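Local coordinates for uncharacterized protein VP1736 (Vibrio parahaemolyticus, PDB 3LXQ), which is of unknown function but carries a sulfatase-family domain of the alkaline phosphatase clan, an alpha/beta fold built round a mixed beta-sheet, at residues A[83-88]-A[172-177]; A[119-124]-A[366-371]; A[164-169]-A[240-245]; A[299-304]-A[348-353]. All blocks are in the same frame, centred on the assembly; numbering follows the deposited sequence. Where two conformers were deposited one is given.

Interaction 1 of 4, residues A[83-88]-A[172-177]; sequences GKRKNL and QGYHTQ
Tyr174 reaches across from residues 172-177 and gives its phenol hydroxyl to the backbone carbonyl of Lys86. The OH to O distance is 2.7 Å. The angle at the carbonyl oxygen is 145°, and the hydroxyl sits 31° out of the carbonyl plane. Lys86 O lies at the edge of the tyrosine ring, near its plane. Tyr174 CG stands opposite its own carbonyl carbon (chi1 -83°), which lets the ring extend from just before strand 175-180 to the other segment. The same OH also rests 3.4 Å from Arg85 CB. This is the tight, buried part of the contact. Leu169 of the preceding helix, Pro240 and Ile354 pack against Tyr174 as well.

The two segments lead into strands 87-93 and 175-180 of the mixed sheet. These strands are not neighbours, because strand 241-246 runs between them. The tyrosine thus spans the gap at the N-terminal ends of these parallel strands, past Pro240. Ahead of it, Gly173 has a positive phi and is the C-prime residue of a Schellman motif. The motif ends helix 165-171 and turns the chain into the next strand.

The outer side is looser. Gln172 is exposed and Arg85 partly so. The Arg85 chain bends at its third torsion, and the two side chains cross at about a right angle. Arg85 NH1 and Gln172 NE2 are 3.1 Å apart, a pair left undecided because the amide is probably turned over in the model. Arg85 NH2 makes a weak hydrogen bond to Gly355 O.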
loop_
_atom_site.group_PDB
_atom_site.type_symbol
_atom_site.label_atom_id
_atom_site.label_comp_id
_atom_site.label_asym_id
_atom_site.label_seq_id
_atom_site.Cartn_x
_atom_site.Cartn_y
_atom_site.Cartn_z
ATOM N N GLY A 83 -16.960 13.556 11.458
ATOM C CA GLY A 83 -16.972 15.000 11.181
ATOM C C GLY A 83 -16.862 15.267 9.685
ATOM O O GLY A 83 -16.914 14.334 8.881
ATOM N N LYS A 84 -16.707 16.539 9.309
ATOM C CA LYS A 84 -16.589 16.926 7.902
ATOM C C LYS A 84 -15.481 16.108 7.247
ATOM O O LYS A 84 -14.398 15.969 7.818
ATOM C CB LYS A 84 -16.290 18.422 7.770
ATOM N N ARG A 85 -15.764 15.566 6.060
ATOM C CA ARG A 85 -14.833 14.673 5.346
ATOM C C ARG A 85 -13.447 15.291 5.228
ATOM O O ARG A 85 -13.314 16.463 4.874
ATOM C CB ARG A 85 -15.342 14.311 3.944
ATOM C CG ARG A 85 -16.825 14.501 3.705
ATOM C CD ARG A 85 -17.341 13.654 2.556
ATOM N NE ARG A 85 -17.751 12.323 3.017
ATOM C CZ ARG A 85 -18.814 11.655 2.564
ATOM N NH1 ARG A 85 -19.602 12.188 1.634
ATOM N NH2 ARG A 85 -19.107 10.456 3.057
ATOM N N LYS A 86 -12.415 14.513 5.538
ATOM C CA LYS A 86 -11.052 15.018 5.429
ATOM C C LYS A 86 -10.449 14.751 4.036
ATOM O O LYS A 86 -10.870 13.830 3.326
ATOM C CB LYS A 86 -10.158 14.406 6.511
ATOM C CG LYS A 86 -10.415 14.908 7.918
ATOM C CD LYS A 86 -9.659 14.029 8.911
ATOM C CE LYS A 86 -9.981 14.373 10.359
ATOM N NZ LYS A 86 -9.389 15.680 10.741
ATOM N N ASN A 87 -9.467 15.567 3.657
ATOM C CA ASN A 87 -8.643 15.293 2.487
ATOM C C ASN A 87 -7.800 14.047 2.756
ATOM O O ASN A 87 -7.493 13.728 3.912
ATOM C CB ASN A 87 -7.718 16.477 2.185
ATOM C CG ASN A 87 -8.460 17.787 1.977
ATOM O OD1 ASN A 87 -9.437 17.864 1.226
ATOM N ND2 ASN A 87 -7.970 18.835 2.621
ATOM N N LEU A 88 -7.415 13.347 1.695
ATOM C CA LEU A 88 -6.561 12.167 1.839
ATOM C C LEU A 88 -5.317 12.188 0.943
ATOM O O LEU A 88 -5.414 12.192 -0.281
ATOM C CB LEU A 88 -7.367 10.885 1.598
ATOM C CG LEU A 88 -6.594 9.571 1.585
ATOM C CD1 LEU A 88 -5.967 9.246 2.943
ATOM C CD2 LEU A 88 -7.513 8.455 1.131
ATOM N N GLN A 172 -18.179 10.411 -4.806
ATOM C CA GLN A 172 -18.563 11.074 -3.555
ATOM C C GLN A 172 -18.253 12.579 -3.506
ATOM O O GLN A 172 -18.400 13.203 -2.456
ATOM C CB GLN A 172 -17.896 10.372 -2.358
ATOM C CG GLN A 172 -18.592 9.098 -1.900
ATOM C CD GLN A 172 -20.044 9.345 -1.547
ATOM O OE1 GLN A 172 -20.949 8.941 -2.280
ATOM N NE2 GLN A 172 -20.277 10.032 -0.431
ATOM N N GLY A 173 -17.808 13.151 -4.625
ATOM C CA GLY A 173 -17.576 14.603 -4.729
ATOM C C GLY A 173 -16.145 15.092 -4.525
ATOM O O GLY A 173 -15.916 16.299 -4.387
ATOM N N TYR A 174 -15.185 14.162 -4.499
ATOM C CA TYR A 174 -13.760 14.494 -4.366
ATOM C C TYR A 174 -13.086 14.791 -5.711
ATOM O O TYR A 174 -13.426 14.193 -6.743
ATOM C CB TYR A 174 -12.983 13.329 -3.723
ATOM C CG TYR A 174 -13.005 13.235 -2.205
ATOM C CD1 TYR A 174 -14.190 12.974 -1.509
ATOM C CD2 TYR A 174 -11.819 13.345 -1.468
ATOM C CE1 TYR A 174 -14.192 12.854 -0.106
ATOM C CE2 TYR A 174 -11.812 13.232 -0.077
ATOM C CZ TYR A 174 -12.997 12.985 0.592
ATOM O OH TYR A 174 -12.990 12.903 1.958
ATOM N N HIS A 175 -12.111 15.696 -5.687
ATOM C CA HIS A 175 -11.167 15.792 -6.777
ATOM C C HIS A 175 -10.126 14.716 -6.526
ATOM O O HIS A 175 -9.685 14.534 -5.394
ATOM C CB HIS A 175 -10.493 17.156 -6.816
ATOM C CG HIS A 175 -9.567 17.322 -7.980
ATOM N ND1 HIS A 175 -9.994 17.777 -9.212
ATOM C CD2 HIS A 175 -8.241 17.080 -8.104
ATOM C CE1 HIS A 175 -8.965 17.815 -10.039
ATOM N NE2 HIS A 175 -7.891 17.393 -9.394
ATOM N N THR A 176 -9.742 13.994 -7.573
ATOM C CA THR A 176 -8.771 12.899 -7.415
ATOM C C THR A 176 -7.576 13.083 -8.343
ATOM O O THR A 176 -7.735 13.422 -9.521
ATOM C CB THR A 176 -9.423 11.521 -7.624
ATOM O OG1 THR A 176 -10.104 11.496 -8.887
ATOM C CG2 THR A 176 -10.420 11.233 -6.506
ATOM N N GLN A 177 -6.378 12.875 -7.803
ATOM C CA GLN A 177 -5.156 13.129 -8.558
ATOM C C GLN A 177 -4.045 12.158 -8.219
ATOM O O GLN A 177 -4.069 11.504 -7.182
ATOM C CB GLN A 177 -4.663 14.572 -8.365
ATOM C CG GLN A 177 -4.237 14.900 -6.941
ATOM C CD GLN A 177 -3.512 16.227 -6.817
ATOM O OE1 GLN A 177 -3.585 17.085 -7.704
ATOM N NE2 GLN A 177 -2.802 16.404 -5.707
#

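Interaction 2 of 4, residues A[119-124]-A[366-371]; sequences EGWQFT and DLTKPL
The Trp121 indole carries Phe123 on one face and a backbone corner from residues 366-371 at its edge. Phe123 CZ lies 3.4 Å above the indole plane, offset toward the rim. In return, Trp121 CD1 lies over a face of the Phe123 ring. At the indole edge, near its plane, come Leu367 O and Thr368 N. Trp121 CZ2 is 3.4 Å from Leu367 O, and that oxygen takes a hydrogen bond from Arg339 NH2. Thr368 CG2 meets the same end of the indole, 4.0 Å from Trp121 CZ3. Trp121 CG is anti to the backbone N (chi1 -172°), and this carries the six-membered ring out to the loop. Leu367 CD1 touches Phe123 CE2 at 4.2 Å.

The loop keeps its shape through its own bonds. Asp366 to Lys369 is a type I beta turn. Asp366 OD1 accepts from Thr368 N at 3.0 Å, an Asx turn. The other carboxylate oxygen, Asp366 OD2, is hydrogen-bonded to Ser352 OG.

The indole nitrogen, Trp121 NE1, bonds to Asp337 OD2 on neighbouring strand 335-337. Strand 322-328 flanks strand 121-127 in antiparallel fashion, and its Ile327 packs on both aromatic rings. Helix 346-353 borders the contact too. Its Thr349 and Leu353 touch Trp121, and Thr349 OG1 accepts from Leu367 N.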
loop_
_atom_site.group_PDB
_atom_site.type_symbol
_atom_site.label_atom_id
_atom_site.label_comp_id
_atom_site.label_asym_id
_atom_site.label_seq_id
_atom_site.Cartn_x
_atom_site.Cartn_y
_atom_site.Cartn_z
ATOM N N GLU A 119 5.245 10.852 16.118
ATOM C CA GLU A 119 4.174 11.840 16.064
ATOM C C GLU A 119 2.835 11.283 15.583
ATOM O O GLU A 119 1.852 12.019 15.528
ATOM C CB GLU A 119 4.604 13.047 15.216
ATOM C CG GLU A 119 5.716 13.877 15.864
ATOM C CD GLU A 119 6.379 14.856 14.912
ATOM O OE1 GLU A 119 7.613 15.025 15.005
ATOM O OE2 GLU A 119 5.671 15.461 14.079
ATOM N N GLY A 120 2.779 9.989 15.251
ATOM C CA GLY A 120 1.527 9.420 14.747
ATOM C C GLY A 120 1.247 7.937 14.934
ATOM O O GLY A 120 1.805 7.272 15.818
ATOM N N TRP A 121 0.363 7.431 14.082
ATOM C CA TRP A 121 -0.043 6.028 14.078
ATOM C C TRP A 121 0.947 5.201 13.233
ATOM O O TRP A 121 0.889 5.190 12.001
ATOM C CB TRP A 121 -1.482 5.936 13.571
ATOM C CG TRP A 121 -2.154 4.575 13.658
ATOM C CD1 TRP A 121 -1.643 3.418 14.186
ATOM C CD2 TRP A 121 -3.486 4.263 13.233
ATOM N NE1 TRP A 121 -2.567 2.406 14.094
ATOM C CE2 TRP A 121 -3.707 2.899 13.518
ATOM C CE3 TRP A 121 -4.507 5.001 12.629
ATOM C CZ2 TRP A 121 -4.899 2.257 13.206
ATOM C CZ3 TRP A 121 -5.703 4.364 12.334
ATOM C CH2 TRP A 121 -5.886 3.003 12.619
ATOM N N GLN A 122 1.862 4.539 13.929
ATOM C CA GLN A 122 2.984 3.817 13.335
ATOM C C GLN A 122 2.626 2.349 13.328
ATOM O O GLN A 122 2.148 1.826 14.342
ATOM C CB GLN A 122 4.244 4.070 14.174
ATOM C CG GLN A 122 5.336 3.008 14.101
ATOM C CD GLN A 122 6.441 3.223 15.135
ATOM O OE1 GLN A 122 6.425 4.201 15.888
ATOM N NE2 GLN A 122 7.409 2.308 15.173
ATOM N N PHE A 123 2.814 1.681 12.189
ATOM C CA PHE A 123 2.505 0.244 12.105
ATOM C C PHE A 123 3.813 -0.519 12.078
ATOM O O PHE A 123 4.612 -0.333 11.162
ATOM C CB PHE A 123 1.691 -0.073 10.843
ATOM C CG PHE A 123 0.328 0.567 10.802
ATOM C CD1 PHE A 123 0.177 1.891 10.404
ATOM C CD2 PHE A 123 -0.801 -0.159 11.133
ATOM C CE1 PHE A 123 -1.095 2.477 10.345
ATOM C CE2 PHE A 123 -2.078 0.418 11.086
ATOM C CZ PHE A 123 -2.222 1.730 10.689
ATOM N N THR A 124 4.046 -1.368 13.071
ATOM C CA THR A 124 5.352 -2.028 13.199
ATOM C C THR A 124 5.337 -3.412 12.592
ATOM O O THR A 124 6.384 -4.055 12.479
ATOM C CB THR A 124 5.835 -2.128 14.664
ATOM O OG1 THR A 124 5.007 -3.058 15.384
ATOM C CG2 THR A 124 5.801 -0.764 15.339
ATOM N N ASP A 366 -10.629 -2.413 8.343
ATOM C CA ASP A 366 -10.683 -1.048 8.856
ATOM C C ASP A 366 -10.029 -1.122 10.215
ATOM O O ASP A 366 -10.619 -1.601 11.189
ATOM C CB ASP A 366 -12.130 -0.579 8.969
ATOM C CG ASP A 366 -12.275 0.805 9.623
ATOM O OD1 ASP A 366 -11.278 1.383 10.115
ATOM O OD2 ASP A 366 -13.418 1.320 9.648
ATOM N N LEU A 367 -8.796 -0.657 10.289
ATOM C CA LEU A 367 -8.004 -0.879 11.497
ATOM C C LEU A 367 -8.221 0.203 12.554
ATOM O O LEU A 367 -7.563 0.193 13.594
ATOM C CB LEU A 367 -6.526 -1.060 11.150
ATOM C CG LEU A 367 -6.244 -2.337 10.346
ATOM C CD1 LEU A 367 -4.886 -2.291 9.661
ATOM C CD2 LEU A 367 -6.411 -3.607 11.197
ATOM N N THR A 368 -9.153 1.117 12.285
ATOM C CA THR A 368 -9.608 2.055 13.304
ATOM C C THR A 368 -10.488 1.307 14.308
ATOM O O THR A 368 -10.778 1.815 15.390
ATOM C CB THR A 368 -10.426 3.241 12.730
ATOM O OG1 THR A 368 -11.639 2.754 12.148
ATOM C CG2 THR A 368 -9.622 4.050 11.708
ATOM N N LYS A 369 -10.890 0.095 13.929
ATOM C CA LYS A 369 -11.760 -0.745 14.728
ATOM C C LYS A 369 -10.985 -1.947 15.255
ATOM O O LYS A 369 -9.947 -2.308 14.681
ATOM C CB LYS A 369 -12.974 -1.187 13.899
ATOM C CG LYS A 369 -13.840 0.003 13.479
ATOM C CD LYS A 369 -14.932 -0.382 12.509
ATOM C CE LYS A 369 -15.871 0.799 12.324
ATOM N NZ LYS A 369 -16.674 0.670 11.090
ATOM N N PRO A 370 -11.495 -2.574 16.342
ATOM C CA PRO A 370 -10.812 -3.691 16.987
ATOM C C PRO A 370 -10.592 -4.856 16.054
ATOM O O PRO A 370 -11.385 -5.114 15.155
ATOM C CB PRO A 370 -11.787 -4.104 18.107
ATOM C CG PRO A 370 -12.561 -2.879 18.403
ATOM C CD PRO A 370 -12.748 -2.235 17.052
ATOM N N LEU A 371 -9.502 -5.558 16.286
ATOM C CA LEU A 371 -9.184 -6.719 15.523
ATOM C C LEU A 371 -8.563 -7.668 16.525
ATOM O O LEU A 371 -7.561 -7.327 17.171
ATOM C CB LEU A 371 -8.185 -6.362 14.416
ATOM C CG LEU A 371 -7.752 -7.515 13.502
ATOM C CD1 LEU A 371 -8.846 -7.883 12.514
ATOM C CD2 LEU A 371 -6.429 -7.195 12.781
#

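Interaction 3 of 4, residues A[164-169]-A[240-245]; sequences TIADLL and PFFSLV
Ile165 opens the contact by setting its CD1 3.5 Å from Phe242 CZ, with CE1 of the same ring also close. Just before it, Thr164 is the N-cap of helix 165-171. Its OG1 accepts from Asp167 N at 3.1 Å, nearly straight at 165°. In one of the two conformers of Asp167, its OD2 also takes a weak bond from Thr164 N, completing a capping box. Ile165 CG1 lies between the backbone N and the carbonyl carbon (chi1 60°), and from there its chain runs to the far end of the ring. It crosses the phenylalanine side chain at about a right angle.

Ala166 comes next. Its CA is 3.9 Å from Phe242 CE2, and its CB is 4.1 Å from the same atom. With such a small side chain, the helix backbone itself approaches the ring. One turn on from Ile165, Leu169 places CD1 3.7 Å from Phe242 CB, at the base of the ring. The three residues therefore take the ring from root to end.

Helix 165-169 runs nearly antiparallel to strand 241-245, at 164°, with the axes 9.4 Å apart. The helix leads into strand 175-180, which pairs in parallel with strand 241-246. This is the helix-on-sheet layering of an alpha/beta fold. Leu88 and Ile90 of strand 87-93 also touch Phe242, and Leu351 of helix 346-353 lies against Ile165 and Leu169.

No hydrogen bond crosses between the segments. The contact is wholly apolar, held by shape and by burial of one aromatic ring.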
loop_
_atom_site.group_PDB
_atom_site.type_symbol
_atom_site.label_atom_id
_atom_site.label_comp_id
_atom_site.label_asym_id
_atom_site.label_seq_id
_atom_site.Cartn_x
_atom_site.Cartn_y
_atom_site.Cartn_z
ATOM N N THR A 164 -11.780 1.183 -7.434
ATOM C CA THR A 164 -10.705 1.965 -6.802
ATOM C C THR A 164 -11.326 2.963 -5.808
ATOM O O THR A 164 -12.457 3.415 -6.012
ATOM C CB THR A 164 -9.842 2.775 -7.828
ATOM O OG1 THR A 164 -10.633 3.821 -8.413
ATOM C CG2 THR A 164 -9.273 1.882 -8.927
ATOM N N ILE A 165 -10.577 3.338 -4.771
ATOM C CA ILE A 165 -11.028 4.407 -3.874
ATOM C C ILE A 165 -11.003 5.760 -4.584
ATOM O O ILE A 165 -11.650 6.703 -4.140
ATOM C CB ILE A 165 -10.220 4.496 -2.549
ATOM C CG1 ILE A 165 -8.733 4.753 -2.820
ATOM C CG2 ILE A 165 -10.443 3.232 -1.685
ATOM C CD1 ILE A 165 -7.992 5.430 -1.646
ATOM N N ALA A 166 -10.249 5.843 -5.682
ATOM C CA ALA A 166 -10.232 7.037 -6.522
ATOM C C ALA A 166 -11.617 7.324 -7.056
ATOM O O ALA A 166 -12.130 8.438 -6.866
ATOM C CB ALA A 166 -9.249 6.894 -7.673
ATOM N N ASP A 167 -12.227 6.336 -7.719
ATOM C CA ASP A 167 -13.537 6.606 -8.299
ATOM C C ASP A 167 -14.645 6.629 -7.247
ATOM O O ASP A 167 -15.664 7.317 -7.449
ATOM C CB ASP A 167 -13.856 5.717 -9.509
ATOM C CG ASP A 167 -14.423 4.386 -9.129
ATOM O OD1 ASP A 167 -15.651 4.307 -8.900
ATOM O OD2 ASP A 167 -13.648 3.413 -9.099
ATOM N N LEU A 168 -14.435 5.950 -6.122
ATOM C CA LEU A 168 -15.388 6.023 -5.006
ATOM C C LEU A 168 -15.420 7.455 -4.488
ATOM O O LEU A 168 -16.487 8.057 -4.407
ATOM C CB LEU A 168 -15.040 5.026 -3.881
ATOM C CG LEU A 168 -15.903 4.995 -2.597
ATOM C CD1 LEU A 168 -17.387 4.725 -2.884
ATOM C CD2 LEU A 168 -15.385 4.000 -1.577
ATOM N N LEU A 169 -14.245 8.002 -4.185
ATOM C CA LEU A 169 -14.138 9.370 -3.693
ATOM C C LEU A 169 -14.614 10.400 -4.723
ATOM O O LEU A 169 -15.273 11.372 -4.355
ATOM C CB LEU A 169 -12.722 9.667 -3.166
ATOM C CG LEU A 169 -12.363 8.898 -1.880
ATOM C CD1 LEU A 169 -10.881 8.984 -1.527
ATOM C CD2 LEU A 169 -13.233 9.326 -0.684
ATOM N N PRO A 240 -13.079 18.444 -1.274
ATOM C CA PRO A 240 -12.121 17.554 -0.652
ATOM C C PRO A 240 -11.337 16.859 -1.768
ATOM O O PRO A 240 -11.907 16.535 -2.819
ATOM C CB PRO A 240 -13.011 16.553 0.094
ATOM C CG PRO A 240 -14.324 16.592 -0.626
ATOM C CD PRO A 240 -14.474 18.022 -1.039
ATOM N N PHE A 241 -10.042 16.664 -1.562
ATOM C CA PHE A 241 -9.220 15.995 -2.566
ATOM C C PHE A 241 -8.578 14.717 -2.054
ATOM O O PHE A 241 -8.290 14.590 -0.858
ATOM C CB PHE A 241 -8.140 16.932 -3.108
ATOM C CG PHE A 241 -7.195 17.462 -2.058
ATOM C CD1 PHE A 241 -5.994 16.820 -1.793
ATOM C CD2 PHE A 241 -7.496 18.627 -1.356
ATOM C CE1 PHE A 241 -5.118 17.314 -0.833
ATOM C CE2 PHE A 241 -6.619 19.131 -0.397
ATOM C CZ PHE A 241 -5.429 18.471 -0.137
ATOM N N PHE A 242 -8.349 13.789 -2.988
ATOM C CA PHE A 242 -7.586 12.567 -2.738
ATOM C C PHE A 242 -6.371 12.568 -3.656
ATOM O O PHE A 242 -6.507 12.595 -4.881
ATOM C CB PHE A 242 -8.442 11.308 -2.976
ATOM C CG PHE A 242 -7.625 10.042 -3.168
ATOM C CD1 PHE A 242 -6.728 9.615 -2.188
ATOM C CD2 PHE A 242 -7.764 9.280 -4.324
ATOM C CE1 PHE A 242 -5.971 8.444 -2.362
ATOM C CE2 PHE A 242 -7.018 8.110 -4.509
ATOM C CZ PHE A 242 -6.113 7.695 -3.525
ATOM N N SER A 243 -5.188 12.530 -3.049
ATOM C CA SER A 243 -3.943 12.590 -3.786
ATOM C C SER A 243 -3.026 11.398 -3.529
ATOM O O SER A 243 -2.665 11.106 -2.388
ATOM C CB SER A 243 -3.223 13.897 -3.455
ATOM O OG SER A 243 -2.022 14.025 -4.201
ATOM N N LEU A 244 -2.644 10.719 -4.610
ATOM C CA LEU A 244 -1.591 9.702 -4.570
ATOM C C LEU A 244 -0.295 10.309 -5.107
ATOM O O LEU A 244 -0.245 10.730 -6.247
ATOM C CB LEU A 244 -1.992 8.448 -5.376
ATOM C CG LEU A 244 -0.901 7.387 -5.591
ATOM C CD1 LEU A 244 -0.407 6.807 -4.276
ATOM C CD2 LEU A 244 -1.358 6.282 -6.520
ATOM N N VAL A 245 0.739 10.335 -4.267
ATOM C CA VAL A 245 2.037 10.920 -4.578
ATOM C C VAL A 245 3.062 9.806 -4.476
ATOM O O VAL A 245 3.159 9.154 -3.439
ATOM C CB VAL A 245 2.424 12.010 -3.561
ATOM C CG1 VAL A 245 3.785 12.581 -3.892
ATOM C CG2 VAL A 245 1.356 13.129 -3.474
#

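Interaction 4 of 4, residues A[299-304]-A[348-353]; sequences IFIVIA and PTLLSL
Ile301 and Leu350 meet because their torsions send their branches to one place. Ile301 CG1 lies trans to its main-chain nitrogen (chi1 -175°) and the chain runs on extended, carrying CD1 out from the strand. Leu350 CG lies beside the backbone N, turned from the carbonyl carbon (chi1 -63°). This aims the branch point at the strand, and chi2 then sets the two methyls against it. The two side chains cross at about a right angle. Leu350 CD1 lies 3.9 Å from Ile301 CG2. Leu350 CD2 lies 4.0 Å from Ile301 CB, and both leucine methyls touch Ile301 CD1. Both prongs of the leucine fork lie against one side of the isoleucine.

Ile299, two residues back on the same strand face, adds its CG2 branch at 4.1 Å from Leu350 CD2. Its other branch turns to the end of the helix segment, where Ile299 CG1 is 4.4 Å from Leu353 CB. That is a looser touch, and Leu353 is partly exposed. All of these are van der Waals contacts between aliphatic groups.

Strand 299-304 and helix 348-353 run nearly antiparallel, at 160°, with the axes 9.9 Å apart, so the helix packs on a face of the mixed sheet. Strand 298-304 pairs in parallel with 87-93 and in antiparallel fashion with 322-328. Leu88 of the first touches Leu350. Ile327 of the second packs against Ile299, Ile301 and Leu353. On another side of the helix, Leu351 meets helix 165-171.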
loop_
_atom_site.group_PDB
_atom_site.type_symbol
_atom_site.label_atom_id
_atom_site.label_comp_id
_atom_site.label_asym_id
_atom_site.label_seq_id
_atom_site.Cartn_x
_atom_site.Cartn_y
_atom_site.Cartn_z
ATOM N N ILE A 299 -5.577 13.847 6.200
ATOM C CA ILE A 299 -4.915 12.649 6.684
ATOM C C ILE A 299 -3.830 12.260 5.683
ATOM O O ILE A 299 -4.079 12.197 4.473
ATOM C CB ILE A 299 -5.907 11.456 6.851
ATOM C CG1 ILE A 299 -6.984 11.761 7.902
ATOM C CG2 ILE A 299 -5.159 10.141 7.162
ATOM C CD1 ILE A 299 -6.481 11.927 9.329
ATOM N N PHE A 300 -2.630 12.004 6.207
ATOM C CA PHE A 300 -1.479 11.617 5.412
ATOM C C PHE A 300 -1.085 10.195 5.769
ATOM O O PHE A 300 -1.163 9.798 6.935
ATOM C CB PHE A 300 -0.297 12.554 5.686
ATOM C CG PHE A 300 -0.576 14.004 5.376
ATOM C CD1 PHE A 300 -1.191 14.830 6.318
ATOM C CD2 PHE A 300 -0.210 14.550 4.152
ATOM C CE1 PHE A 300 -1.448 16.174 6.041
ATOM C CE2 PHE A 300 -0.468 15.908 3.855
ATOM C CZ PHE A 300 -1.085 16.712 4.802
ATOM N N ILE A 301 -0.677 9.423 4.763
ATOM C CA ILE A 301 -0.087 8.123 5.024
ATOM C C ILE A 301 1.284 8.026 4.349
ATOM O O ILE A 301 1.419 8.321 3.191
ATOM C CB ILE A 301 -1.068 6.919 4.709
ATOM C CG1 ILE A 301 -0.449 5.583 5.107
ATOM C CG2 ILE A 301 -1.514 6.886 3.238
ATOM C CD1 ILE A 301 -1.447 4.439 5.080
ATOM N N VAL A 302 2.304 7.661 5.109
ATOM C CA VAL A 302 3.616 7.371 4.534
ATOM C C VAL A 302 3.702 5.855 4.501
ATOM O O VAL A 302 3.715 5.213 5.544
ATOM C CB VAL A 302 4.788 7.897 5.387
ATOM C CG1 VAL A 302 6.133 7.527 4.738
ATOM C CG2 VAL A 302 4.686 9.412 5.619
ATOM N N ILE A 303 3.759 5.288 3.302
ATOM C CA ILE A 303 3.808 3.836 3.154
ATOM C C ILE A 303 4.624 3.449 1.910
ATOM O O ILE A 303 4.556 4.127 0.884
ATOM C CB ILE A 303 2.372 3.210 3.150
ATOM C CG1 ILE A 303 2.435 1.692 3.388
ATOM C CG2 ILE A 303 1.592 3.586 1.886
ATOM C CD1 ILE A 303 1.093 1.030 3.646
ATOM N N ALA A 304 5.411 2.382 2.015
ATOM C CA ALA A 304 6.158 1.888 0.854
ATOM C C ALA A 304 5.246 1.121 -0.110
ATOM O O ALA A 304 4.125 0.704 0.249
ATOM C CB ALA A 304 7.337 1.019 1.290
ATOM N N PRO A 348 -9.361 0.693 3.315
ATOM C CA PRO A 348 -10.512 0.690 4.254
ATOM C C PRO A 348 -10.264 1.492 5.538
ATOM O O PRO A 348 -11.166 2.188 6.024
ATOM C CB PRO A 348 -10.727 -0.806 4.586
ATOM C CG PRO A 348 -9.706 -1.576 3.777
ATOM C CD PRO A 348 -9.041 -0.661 2.823
ATOM N N THR A 349 -9.050 1.400 6.078
ATOM C CA THR A 349 -8.669 2.208 7.242
ATOM C C THR A 349 -8.737 3.718 6.967
ATOM O O THR A 349 -9.292 4.484 7.777
ATOM C CB THR A 349 -7.269 1.823 7.761
ATOM O OG1 THR A 349 -7.232 0.417 8.055
ATOM C CG2 THR A 349 -6.893 2.623 9.007
ATOM N N LEU A 350 -8.199 4.140 5.825
ATOM C CA LEU A 350 -8.111 5.562 5.492
ATOM C C LEU A 350 -9.479 6.185 5.219
ATOM O O LEU A 350 -9.759 7.299 5.695
ATOM C CB LEU A 350 -7.153 5.787 4.314
ATOM C CG LEU A 350 -5.683 5.396 4.556
ATOM C CD1 LEU A 350 -4.956 5.143 3.241
ATOM C CD2 LEU A 350 -4.947 6.426 5.406
ATOM N N LEU A 351 -10.333 5.471 4.480
ATOM C CA LEU A 351 -11.713 5.927 4.250
ATOM C C LEU A 351 -12.451 6.163 5.564
ATOM O O LEU A 351 -13.231 7.119 5.706
ATOM C CB LEU A 351 -12.504 4.918 3.414
ATOM C CG LEU A 351 -12.195 4.764 1.926
ATOM C CD1 LEU A 351 -13.205 3.810 1.325
ATOM C CD2 LEU A 351 -12.193 6.107 1.171
ATOM N N SER A 352 -12.196 5.279 6.519
ATOM C CA SER A 352 -12.830 5.342 7.817
ATOM C C SER A 352 -12.331 6.565 8.564
ATOM O O SER A 352 -13.115 7.242 9.238
ATOM C CB SER A 352 -12.553 4.054 8.601
ATOM O OG SER A 352 -13.394 3.931 9.741
ATOM N N LEU A 353 -11.035 6.857 8.432
ATOM C CA LEU A 353 -10.428 8.023 9.093
ATOM C C LEU A 353 -10.867 9.362 8.511
ATOM O O LEU A 353 -10.923 10.375 9.227
ATOM C CB LEU A 353 -8.901 7.931 9.071
ATOM C CG LEU A 353 -8.272 6.997 10.104
ATOM C CD1 LEU A 353 -6.835 6.644 9.732
ATOM C CD2 LEU A 353 -8.350 7.622 11.496
#

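Interactions 3 and 4 each join a helix to the mixed sheet; interaction 1 joins the starts of two strands of that sheet. Helices 165-171 and 346-353 touch each other through Leu351. Interactions 3 and 4 are buried and apolar, one built round an aromatic ring and the other from aliphatic branches. Interaction 1 lies farther out, its centre about 19 Å from the centre of the chain, and is partly buried. It alone has a hydrogen bond between its segments. Interaction 2 is also buried but joins a strand of the same sheet to a loop. Polar bonds from Thr349 and Ser352 tie that loop to the helix of interaction 4.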